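Local coordinates for cytoplasmic protein (Cryptococcus neoformans var. grubii serotype A, PDB 7LPO) that probably hydrolyses steryl beta-glucosides, releasing glucose from the sterol, as a sterylglucosidase of glycoside hydrolase family 5, at residues Tyr116-Ala119 with Tyr120-Tyr123; Tyr710-Phe713 with Val714-Ala717. All blocks are in the same frame, centred on the assembly; numbering follows the deposited sequence.

Contact 1: Tyr116-Ala119 with Tyr120-Tyr123; sequences YDYA and YMDY
D117 and Y120 meet at the start of helix 118-133, where the aspartate serves as the N-cap. Its OD1 accepts the backbone N of Y120 at 3.0 Å, and the N-H arrives from above the carboxylate plane, 63° out of it, while OD2 is held by H110. The first torsion explains the reach: with CG anti to the D117 nitrogen (chi1 -166°), the carboxylate swings over the first turn, and its CG comes to rest 3.7 Å from CB of Y120. The carboxylate thus gives a partner to Y120 N, one of the N-H groups of the first turn, and its negative charge probably interacts favourably with the helix dipole.

Backbone bonds then take over. M121 N reaches D117 O at 3.2 Å, nearly straight, and D122 N and Y123 N bind Y118 O and A119 O in the same i to i+4 pattern.

Apolar contact rests on M121. Its side chain runs extended beside that of Y118, both pointing the same way, so that SD lies 3.9 Å from CD1 of the ring; this Met-aromatic contact is oblique, the sulfur standing 58° off the ring normal. The methyl CE continues to CB of Y116, 4.2 Å away, and that same CB sits against a face of the Y118 ring, offset toward its rim.

Y116, Y118 and M121 all touch helix 232-254, where R250 forms a salt bridge with D122. Y116, Y120 and M121 touch helix 105-109, and helix 118-133 itself links parallel strands 98-104 and 137-143, consistent with a family 5 TIM barrel.

Contact 2: Tyr710-Phe713 with Val714-Ala717; sequences YLPF and VHYA
The carbonyl oxygen of P712 is gripped by two backbone N-H groups of the turn that follows it. Y716 N binds it at 2.9 Å, lying in the carbonyl plane, whereas H715 N comes from above that plane at 3.1 Å, 58° out of it. A third bond, from A717 N to F713 O, is 3.1 Å long and closes the turn.

P712 also carries much of the apolar contact. Its side chain lies beside that of Y716, pointing the same way, with CD 3.7 Å from CD2 of the ring; the ring edge is turned to the proline nitrogen. Placing CG of Y716 beside its own nitrogen (chi1 -64°) brings the ring back along L711 and P712, where CB of L711 also meets CD2. CG of P712 touches CD2 of H715 at the edge of the imidazole, 3.7 Å away.

P712 holds the N-cap position of the single-turn helix 713-716, which follows strand 707-710 in the C-terminal domain of the family 5 glycosidase. Its carbonyl opens the helical bonding, while the side chain of Q748 accepts from F713 N.

CB of F713 packs on CB of A717 at 4.0 Å. A water joins the two segments as well, donating to Y710 OH and accepting from V714 N at 3.2 Å. Y710 OH also bonds to A93 O, Y716 OH to T687 O, and the H715 ring meets F682 edge-to-face.

Both contacts show how a chain enters a helix, but they lie in different parts of the enzyme, with centres about 39 Å apart and nearest atoms about 24 Å apart. Contact 1, only partly buried, opens the long helix 118-133 within the family 5 catalytic range; contact 2, wholly buried, makes a single turn after a strand in the C-terminal range. Their capping chemistry differs too: an aspartate carboxylate meets a backbone N-H in the first, whereas in the second the cap position is a proline without a polar side chain, and a bound water supplements the backbone bonds. The two share no helix or strand.

Contact 1: Tyr116-Ala119 with Tyr120-Tyr123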
loop_
_atom_site.group_PDB
_atom_site.type_symbol
_atom_site.label_atom_id
_atom_site.label_comp_id
_atom_site.label_asym_id
_atom_site.label_seq_id
_atom_site.Cartn_x
_atom_site.Cartn_y
_atom_site.Cartn_z
ATOM N N TYR A 116 -25.230 -2.094 -0.399
ATOM C CA TYR A 116 -24.124 -1.413 0.250
ATOM C C TYR A 116 -24.303 -1.401 1.765
ATOM O O TYR A 116 -25.398 -1.139 2.275
ATOM C CB TYR A 116 -23.997 0.018 -0.285
ATOM C CG TYR A 116 -23.786 0.090 -1.782
ATOM C CD1 TYR A 116 -22.617 -0.387 -2.362
ATOM C CD2 TYR A 116 -24.757 0.631 -2.615
ATOM C CE1 TYR A 116 -22.420 -0.327 -3.732
ATOM C CE2 TYR A 116 -24.576 0.691 -3.980
ATOM C CZ TYR A 116 -23.401 0.213 -4.533
ATOM O OH TYR A 116 -23.226 0.272 -5.890
ATOM N N ASP A 117 -23.207 -1.672 2.481
ATOM C CA ASP A 117 -23.196 -1.669 3.946
ATOM C C ASP A 117 -23.102 -0.218 4.411
ATOM O O ASP A 117 -22.021 0.317 4.681
ATOM C CB ASP A 117 -22.044 -2.510 4.484
ATOM C CG ASP A 117 -22.190 -2.820 5.970
ATOM O OD1 ASP A 117 -22.850 -2.038 6.683
ATOM O OD2 ASP A 117 -21.629 -3.832 6.434
ATOM N N TYR A 118 -24.268 0.429 4.496
ATOM C CA TYR A 118 -24.309 1.826 4.910
ATOM C C TYR A 118 -23.858 2.001 6.349
ATOM O O TYR A 118 -23.314 3.051 6.700
ATOM C CB TYR A 118 -25.719 2.372 4.707
ATOM C CG TYR A 118 -26.033 2.541 3.248
ATOM C CD1 TYR A 118 -25.412 3.527 2.512
ATOM C CD2 TYR A 118 -26.926 1.699 2.597
ATOM C CE1 TYR A 118 -25.674 3.694 1.167
ATOM C CE2 TYR A 118 -27.191 1.855 1.238
ATOM C CZ TYR A 118 -26.558 2.862 0.540
ATOM O OH TYR A 118 -26.792 3.052 -0.793
ATOM N N ALA A 119 -24.033 0.976 7.181
ATOM C CA ALA A 119 -23.587 1.081 8.562
ATOM C C ALA A 119 -22.070 1.145 8.642
ATOM O O ALA A 119 -21.520 1.913 9.439
ATOM C CB ALA A 119 -24.122 -0.096 9.375
ATOM N N TYR A 120 -21.369 0.349 7.833
ATOM C CA TYR A 120 -19.911 0.423 7.865
ATOM C C TYR A 120 -19.441 1.754 7.327
ATOM O O TYR A 120 -18.456 2.332 7.828
ATOM C CB TYR A 120 -19.294 -0.722 7.067
ATOM C CG TYR A 120 -17.802 -0.791 7.275
ATOM C CD1 TYR A 120 -17.277 -1.047 8.530
ATOM C CD2 TYR A 120 -16.914 -0.559 6.227
ATOM C CE1 TYR A 120 -15.907 -1.094 8.741
ATOM C CE2 TYR A 120 -15.542 -0.614 6.425
ATOM C CZ TYR A 120 -15.047 -0.877 7.685
ATOM O OH TYR A 120 -13.693 -0.930 7.907
ATOM N N MET A 121 -20.110 2.276 6.307
ATOM C CA MET A 121 -19.857 3.612 5.806
ATOM C C MET A 121 -19.899 4.669 6.947
ATOM O O MET A 121 -19.028 5.499 7.048
ATOM C CB MET A 121 -20.892 4.005 4.780
ATOM C CG MET A 121 -20.889 3.203 3.524
ATOM S SD MET A 121 -21.543 4.079 2.134
ATOM C CE MET A 121 -21.279 3.026 0.792
ATOM N N ASP A 122 -20.942 4.567 7.769
ATOM C CA ASP A 122 -21.083 5.524 8.881
ATOM C C ASP A 122 -20.036 5.276 9.953
ATOM O O ASP A 122 -19.609 6.217 10.630
ATOM C CB ASP A 122 -22.496 5.392 9.455
ATOM C CG ASP A 122 -23.574 5.888 8.497
ATOM O OD1 ASP A 122 -23.264 6.648 7.570
ATOM O OD2 ASP A 122 -24.747 5.534 8.679
ATOM N N TYR A 123 -19.620 4.020 10.131
ATOM C CA TYR A 123 -18.512 3.747 11.036
ATOM C C TYR A 123 -17.245 4.445 10.555
ATOM O O TYR A 123 -16.537 5.086 11.344
ATOM C CB TYR A 123 -18.269 2.243 11.166
ATOM C CG TYR A 123 -16.890 1.952 11.713
ATOM C CD1 TYR A 123 -16.641 2.006 13.076
ATOM C CD2 TYR A 123 -15.824 1.666 10.860
ATOM C CE1 TYR A 123 -15.378 1.764 13.582
ATOM C CE2 TYR A 123 -14.552 1.421 11.359
ATOM C CZ TYR A 123 -14.338 1.468 12.721
ATOM O OH TYR A 123 -13.081 1.229 13.231
#

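Contact 2: Tyr710-Phe713 with Val714-Ala717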
loop_
_atom_site.group_PDB
_atom_site.type_symbol
_atom_site.label_atom_id
_atom_site.label_comp_id
_atom_site.label_asym_id
_atom_site.label_seq_id
_atom_site.Cartn_x
_atom_site.Cartn_y
_atom_site.Cartn_z
ATOM N N TYR A 710 9.233 19.207 13.808
ATOM C CA TYR A 710 8.927 18.271 14.883
ATOM C C TYR A 710 10.227 17.716 15.454
ATOM O O TYR A 710 11.066 17.203 14.708
ATOM C CB TYR A 710 8.045 17.134 14.360
ATOM C CG TYR A 710 7.896 15.958 15.303
ATOM C CD1 TYR A 710 7.089 16.040 16.429
ATOM C CD2 TYR A 710 8.544 14.758 15.051
ATOM C CE1 TYR A 710 6.948 14.960 17.288
ATOM C CE2 TYR A 710 8.420 13.689 15.899
ATOM C CZ TYR A 710 7.615 13.787 17.017
ATOM O OH TYR A 710 7.470 12.710 17.858
ATOM N N LEU A 711 10.391 17.816 16.770
ATOM C CA LEU A 711 11.550 17.236 17.451
ATOM C C LEU A 711 11.084 16.209 18.475
ATOM O O LEU A 711 10.528 16.588 19.523
ATOM C CB LEU A 711 12.383 18.321 18.126
ATOM C CG LEU A 711 13.004 19.384 17.217
ATOM C CD1 LEU A 711 13.629 20.470 18.084
ATOM C CD2 LEU A 711 14.030 18.801 16.275
ATOM N N PRO A 712 11.291 14.915 18.240
ATOM C CA PRO A 712 10.655 13.904 19.099
ATOM C C PRO A 712 11.321 13.778 20.466
ATOM O O PRO A 712 12.549 13.708 20.581
ATOM C CB PRO A 712 10.788 12.607 18.288
ATOM C CG PRO A 712 11.999 12.831 17.418
ATOM C CD PRO A 712 12.042 14.321 17.122
ATOM N N PHE A 713 10.482 13.725 21.504
ATOM C CA PHE A 713 10.944 13.328 22.829
ATOM C C PHE A 713 11.715 12.019 22.777
ATOM O O PHE A 713 12.623 11.796 23.584
ATOM C CB PHE A 713 9.754 13.147 23.785
ATOM C CG PHE A 713 9.073 14.420 24.182
ATOM C CD1 PHE A 713 9.794 15.577 24.411
ATOM C CD2 PHE A 713 7.703 14.448 24.346
ATOM C CE1 PHE A 713 9.158 16.744 24.789
ATOM C CE2 PHE A 713 7.059 15.602 24.715
ATOM C CZ PHE A 713 7.789 16.758 24.939
ATOM N N VAL A 714 11.329 11.125 21.865
ATOM C CA VAL A 714 11.978 9.823 21.730
ATOM C C VAL A 714 13.488 9.969 21.608
ATOM O O VAL A 714 14.246 9.132 22.113
ATOM C CB VAL A 714 11.385 9.072 20.520
ATOM C CG1 VAL A 714 12.351 8.046 20.003
ATOM C CG2 VAL A 714 10.064 8.443 20.882
ATOM N N HIS A 715 13.953 11.018 20.921
ATOM C CA HIS A 715 15.377 11.235 20.716
ATOM C C HIS A 715 15.956 12.395 21.512
ATOM O O HIS A 715 17.171 12.412 21.751
ATOM C CB HIS A 715 15.676 11.509 19.233
ATOM C CG HIS A 715 15.448 10.332 18.344
ATOM N ND1 HIS A 715 16.327 9.273 18.276
ATOM C CD2 HIS A 715 14.430 10.034 17.505
ATOM C CE1 HIS A 715 15.866 8.377 17.422
ATOM N NE2 HIS A 715 14.714 8.814 16.943
ATOM N N TYR A 716 15.143 13.374 21.893
ATOM C CA TYR A 716 15.650 14.652 22.370
ATOM C C TYR A 716 15.152 15.025 23.763
ATOM O O TYR A 716 15.481 16.110 24.254
ATOM C CB TYR A 716 15.277 15.754 21.371
ATOM C CG TYR A 716 15.912 15.588 19.999
ATOM C CD1 TYR A 716 17.285 15.710 19.828
ATOM C CD2 TYR A 716 15.142 15.314 18.882
ATOM C CE1 TYR A 716 17.870 15.561 18.582
ATOM C CE2 TYR A 716 15.719 15.174 17.626
ATOM C CZ TYR A 716 17.084 15.292 17.484
ATOM O OH TYR A 716 17.663 15.148 16.246
ATOM N N ALA A 717 14.385 14.166 24.419
ATOM C CA ALA A 717 13.918 14.485 25.758
ATOM C C ALA A 717 15.086 14.531 26.741
ATOM O O ALA A 717 16.111 13.863 26.565
ATOM C CB ALA A 717 12.888 13.456 26.225
HETATM O O HOH W 1 8.491 11.376 20.487
#